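Local coordinates for periplasmic binding protein/LacI transcriptional regulator (Brachyspira murdochii, PDB 4KQC) that probably binds a carbohydrate, as a periplasmic solute-binding protein of the type that serves ABC transporters, at residues A[120-125]-A[166-171]; A[130-135]-A[173-178]. All blocks are in the same frame, centred on the assembly; numbering follows the deposited sequence.

Contact 1: A[120-125]-A[166-171]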
loop_
_atom_site.group_PDB
_atom_site.type_symbol
_atom_site.label_atom_id
_atom_site.label_comp_id
_atom_site.label_asym_id
_atom_site.label_seq_id
_atom_site.Cartn_x
_atom_site.Cartn_y
_atom_site.Cartn_z
ATOM N N VAL A 120 -2.626 -3.919 11.064
ATOM C CA VAL A 120 -4.050 -4.051 10.849
ATOM C C VAL A 120 -4.504 -5.370 11.512
ATOM O O VAL A 120 -5.551 -5.408 12.123
ATOM C CB VAL A 120 -4.424 -3.992 9.334
ATOM C CG1 VAL A 120 -5.933 -4.132 9.145
ATOM C CG2 VAL A 120 -3.987 -2.646 8.739
ATOM N N ALA A 121 -3.718 -6.448 11.398
ATOM C CA ALA A 121 -4.082 -7.716 12.059
ATOM C C ALA A 121 -4.167 -7.521 13.559
ATOM O O ALA A 121 -5.124 -8.014 14.178
ATOM C CB ALA A 121 -3.055 -8.797 11.736
ATOM N N ASP A 122 -3.233 -6.786 14.107
ATOM C CA ASP A 122 -3.271 -6.556 15.607
ATOM C C ASP A 122 -4.594 -5.875 16.009
ATOM O O ASP A 122 -5.282 -6.303 16.966
ATOM C CB ASP A 122 -2.122 -5.649 16.079
ATOM C CG ASP A 122 -0.747 -6.246 15.894
ATOM O OD1 ASP A 122 -0.569 -7.470 15.884
ATOM O OD2 ASP A 122 0.209 -5.435 15.724
ATOM N N LYS A 123 -4.967 -4.840 15.279
ATOM C CA LYS A 123 -6.191 -4.100 15.555
ATOM C C LYS A 123 -7.424 -4.958 15.303
ATOM O O LYS A 123 -8.416 -4.860 16.055
ATOM C CB LYS A 123 -6.242 -2.835 14.687
ATOM C CG LYS A 123 -5.153 -1.841 14.951
ATOM C CD LYS A 123 -5.279 -1.230 16.323
ATOM C CE LYS A 123 -4.114 -0.242 16.457
ATOM N NZ LYS A 123 -4.164 0.426 17.776
HETATM N N MSE A 124 -7.430 -5.743 14.214
HETATM C CA MSE A 124 -8.574 -6.598 13.940
HETATM C C MSE A 124 -8.772 -7.667 14.989
HETATM O O MSE A 124 -9.910 -7.978 15.358
HETATM C CB MSE A 124 -8.421 -7.256 12.548
HETATM C CG MSE A 124 -9.599 -8.160 12.154
HETATM SE SE MSE A 124 -11.087 -7.123 11.401
HETATM C CE MSE A 124 -10.284 -6.436 9.682
ATOM N N PHE A 125 -7.672 -8.255 15.423
ATOM C CA PHE A 125 -7.701 -9.323 16.486
ATOM C C PHE A 125 -8.231 -8.737 17.756
ATOM O O PHE A 125 -9.149 -9.287 18.352
ATOM C CB PHE A 125 -6.340 -9.934 16.721
ATOM C CG PHE A 125 -6.397 -11.050 17.693
ATOM C CD1 PHE A 125 -7.105 -12.228 17.351
ATOM C CD2 PHE A 125 -5.899 -10.901 18.957
ATOM C CE1 PHE A 125 -7.255 -13.249 18.235
ATOM C CE2 PHE A 125 -5.993 -11.966 19.829
ATOM C CZ PHE A 125 -6.677 -13.104 19.462
ATOM N N THR A 166 -2.893 -15.034 12.328
ATOM C CA THR A 166 -2.817 -16.460 12.638
ATOM C C THR A 166 -2.022 -16.640 13.899
ATOM O O THR A 166 -2.378 -17.476 14.753
ATOM C CB THR A 166 -2.239 -17.181 11.395
ATOM O OG1 THR A 166 -3.219 -17.100 10.352
ATOM C CG2 THR A 166 -1.930 -18.627 11.663
ATOM N N GLU A 167 -0.928 -15.927 14.044
ATOM C CA GLU A 167 -0.094 -16.012 15.236
ATOM C C GLU A 167 -0.919 -15.622 16.471
ATOM O O GLU A 167 -0.897 -16.309 17.508
ATOM C CB GLU A 167 1.167 -15.141 15.048
ATOM C CG GLU A 167 2.030 -15.012 16.281
ATOM C CD GLU A 167 3.163 -13.989 16.183
ATOM O OE1 GLU A 167 3.179 -13.123 15.282
ATOM O OE2 GLU A 167 4.052 -14.068 17.058
ATOM N N LEU A 168 -1.647 -14.516 16.375
ATOM C CA LEU A 168 -2.382 -14.058 17.558
ATOM C C LEU A 168 -3.541 -15.011 17.885
ATOM O O LEU A 168 -3.762 -15.365 19.023
ATOM C CB LEU A 168 -2.936 -12.641 17.344
ATOM C CG LEU A 168 -1.874 -11.538 17.141
ATOM C CD1 LEU A 168 -2.506 -10.254 16.687
ATOM C CD2 LEU A 168 -1.066 -11.337 18.409
ATOM N N ALA A 169 -4.312 -15.384 16.867
ATOM C CA ALA A 169 -5.521 -16.154 17.032
ATOM C C ALA A 169 -5.168 -17.627 17.402
ATOM O O ALA A 169 -5.908 -18.293 18.142
ATOM C CB ALA A 169 -6.380 -16.088 15.759
ATOM N N ASP A 170 -4.040 -18.149 16.921
ATOM C CA ASP A 170 -3.676 -19.537 17.346
ATOM C C ASP A 170 -3.087 -19.514 18.732
ATOM O O ASP A 170 -3.096 -20.539 19.425
ATOM C CB ASP A 170 -2.653 -20.186 16.446
ATOM C CG ASP A 170 -3.196 -20.494 15.057
ATOM O OD1 ASP A 170 -4.409 -20.318 14.796
ATOM O OD2 ASP A 170 -2.357 -20.937 14.192
ATOM N N GLY A 171 -2.496 -18.379 19.088
ATOM C CA GLY A 171 -1.796 -18.241 20.360
ATOM C C GLY A 171 -2.738 -18.147 21.546
ATOM O O GLY A 171 -2.358 -18.437 22.706
#

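Contact 2: A[130-135]-A[173-178]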
loop_
_atom_site.group_PDB
_atom_site.type_symbol
_atom_site.label_atom_id
_atom_site.label_comp_id
_atom_site.label_asym_id
_atom_site.label_seq_id
_atom_site.Cartn_x
_atom_site.Cartn_y
_atom_site.Cartn_z
ATOM N N THR A 130 -13.147 -11.492 21.289
ATOM C CA THR A 130 -14.287 -12.002 22.090
ATOM C C THR A 130 -15.381 -12.595 21.211
ATOM O O THR A 130 -15.938 -13.678 21.468
ATOM C CB THR A 130 -14.793 -10.835 22.964
ATOM O OG1 THR A 130 -13.711 -10.452 23.836
ATOM C CG2 THR A 130 -16.022 -11.208 23.836
ATOM N N ARG A 131 -15.642 -11.893 20.096
ATOM C CA ARG A 131 -16.613 -12.349 19.099
ATOM C C ARG A 131 -16.275 -13.682 18.434
ATOM O O ARG A 131 -17.150 -14.556 18.247
ATOM C CB ARG A 131 -16.982 -11.240 18.110
ATOM C CG ARG A 131 -17.847 -10.182 18.768
ATOM C CD ARG A 131 -17.799 -8.901 17.943
ATOM N NE ARG A 131 -18.559 -9.080 16.699
ATOM C CZ ARG A 131 -18.709 -8.170 15.732
ATOM N NH1 ARG A 131 -19.471 -8.465 14.702
ATOM N NH2 ARG A 131 -18.085 -6.978 15.780
ATOM N N ILE A 132 -15.010 -13.893 18.124
ATOM C CA ILE A 132 -14.550 -15.144 17.537
ATOM C C ILE A 132 -14.725 -16.316 18.504
ATOM O O ILE A 132 -15.054 -17.395 18.077
ATOM C CB ILE A 132 -13.073 -15.035 17.111
ATOM C CG1 ILE A 132 -12.957 -14.123 15.886
ATOM C CG2 ILE A 132 -12.485 -16.422 16.775
ATOM C CD1 ILE A 132 -11.543 -13.582 15.634
ATOM N N ALA A 133 -14.499 -16.081 19.792
ATOM C CA ALA A 133 -14.579 -17.151 20.792
ATOM C C ALA A 133 -15.958 -17.820 20.857
ATOM O O ALA A 133 -16.045 -18.994 21.236
ATOM C CB ALA A 133 -14.207 -16.593 22.129
ATOM N N ALA A 134 -17.007 -17.092 20.474
ATOM C CA ALA A 134 -18.356 -17.637 20.271
ATOM C C ALA A 134 -18.578 -18.637 19.153
ATOM O O ALA A 134 -19.625 -19.312 19.125
ATOM C CB ALA A 134 -19.375 -16.516 20.131
ATOM N N PHE A 135 -17.660 -18.717 18.199
ATOM C CA PHE A 135 -17.772 -19.655 17.097
ATOM C C PHE A 135 -17.173 -21.001 17.466
ATOM O O PHE A 135 -16.724 -21.202 18.615
ATOM C CB PHE A 135 -17.179 -19.043 15.820
ATOM C CG PHE A 135 -18.027 -17.947 15.312
ATOM C CD1 PHE A 135 -17.952 -16.697 15.848
ATOM C CD2 PHE A 135 -18.915 -18.176 14.270
ATOM C CE1 PHE A 135 -18.785 -15.672 15.402
ATOM C CE2 PHE A 135 -19.750 -17.170 13.824
ATOM C CZ PHE A 135 -19.661 -15.898 14.388
ATOM N N ALA A 173 -5.850 -19.549 23.247
ATOM C CA ALA A 173 -6.656 -20.783 23.216
ATOM C C ALA A 173 -8.175 -20.508 23.085
ATOM O O ALA A 173 -8.948 -21.381 22.660
ATOM C CB ALA A 173 -6.302 -21.658 24.437
ATOM N N ALA A 174 -8.643 -19.303 23.428
ATOM C CA ALA A 174 -10.076 -19.046 23.328
ATOM C C ALA A 174 -10.505 -18.860 21.854
ATOM O O ALA A 174 -11.678 -18.982 21.540
ATOM C CB ALA A 174 -10.461 -17.843 24.137
ATOM N N THR A 175 -9.553 -18.526 20.996
ATOM C CA THR A 175 -9.827 -18.297 19.567
ATOM C C THR A 175 -9.341 -19.393 18.645
ATOM O O THR A 175 -9.841 -19.509 17.519
ATOM C CB THR A 175 -9.304 -16.912 19.106
ATOM O OG1 THR A 175 -7.922 -16.794 19.356
ATOM C CG2 THR A 175 -10.042 -15.756 19.772
ATOM N N ALA A 176 -8.354 -20.154 19.091
ATOM C CA ALA A 176 -7.691 -21.120 18.192
ATOM C C ALA A 176 -8.690 -22.130 17.670
ATOM O O ALA A 176 -9.563 -22.572 18.355
ATOM C CB ALA A 176 -6.537 -21.773 18.889
ATOM N N GLY A 177 -8.597 -22.435 16.386
ATOM C CA GLY A 177 -9.523 -23.355 15.794
ATOM C C GLY A 177 -10.917 -22.845 15.425
ATOM O O GLY A 177 -11.721 -23.584 14.877
ATOM N N LYS A 178 -11.234 -21.591 15.743
ATOM C CA LYS A 178 -12.593 -21.092 15.584
ATOM C C LYS A 178 -12.699 -20.064 14.487
ATOM O O LYS A 178 -13.699 -19.398 14.420
ATOM C CB LYS A 178 -13.060 -20.432 16.875
ATOM C CG LYS A 178 -13.194 -21.381 18.062
ATOM C CD LYS A 178 -13.544 -20.639 19.341
ATOM C CE LYS A 178 -13.760 -21.605 20.459
ATOM N NZ LYS A 178 -14.047 -20.788 21.693
#

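Contact 1: A[120-125]-A[166-171]
One face of the F125 ring is covered by L168, whose CB stands 3.9 Å from the ring centroid and 15° off the normal, the geometry of a CH-pi contact. This methylene sits toward the rim, nearest CG and CD2. A169 approaches the same ring obliquely, with its CA 3.6 Å from F125 CE1, and the far end of the ring, CZ, lies 3.7 Å from L168 O. F125 reaches across because its CG is anti to the backbone N (chi1 -176°), which carries the ring over to the second helix. L168 answers with CD1, which lies 3.8 Å from F125 CB and 3.5 Å from D122 OD1. The D122 contact is only van der Waals: that carboxylate is held by a salt bridge from its OD1 to R164, one turn earlier on the partner helix. No hydrogen bond links 120-125 to 166-171; the contact is van der Waals and CH-pi in kind. The axes of the two short segments run 10.0 Å apart at 32°, roughly parallel. Beneath 120-125, V120 and M124 rest on strand 246-250, while T166 and A169 meet Y179 of strand 179-184, which seats both helices against the mixed sheet.

Contact 2: A[130-135]-A[173-178]
The ammonium NZ of K178 is gripped by two backbone carbonyls, donating to A133 O at 2.7 Å and to A174 O, within its own loop, at 3.0 Å. The first bond lies in the carbonyl plane on a lone pair, with a C=O...N angle of 129°; at A174 the donor is tilted 28° out of the plane. The lysine chain is extended beyond CG, and this straight run carries it past F135 O, 3.3 Å from CD, to the carbonyl of A133. With an alanine here, A133 O and A174 O would probably lose their shared donor and a gap would open alongside F135 O. Residues T175 to K178 form a type II beta turn, closed by K178 N to T175 O, with G177 at a positive phi of 79°; the turn leads into strand 179-184 of the periplasmic binding protein fold. Deeper in, I132 CG2 meets T175 CG2 at 3.9 Å, the two side chains crossing obliquely. T175 OG1 instead bonds to A169 O and D172 O. At the outer side A133 CA faces A174 O at 3.5 Å in a CA-H...O contact. The F135 ring has R131 O and I132 O at its edge, in plane, and the F135 side chain touches A141 of strand 141-146, as does I132.

From the N terminus the chain first builds most of the other sheet, then runs along helix 113-133, which supplies 120-125 to contact 1 and leads, at 130-135, into the segment that enters contact 2. It continues through strand 141-146 into helix 152-171; its last turns, 166-171, close contact 1 over 40 intervening residues. The loop 173-178 then closes contact 2 over 37, just before strand 179-184. The segments alternate, so the two closures cross. Their centres lie 11 Å apart and they touch: A176 CB packs on A169 O at 3.6 Å and on D170 O at 3.7 Å, and F125 CE1 lies 3.8 Å from T175 OG1. Together they tie helix 113-133 to helix 152-171 and its exit loop.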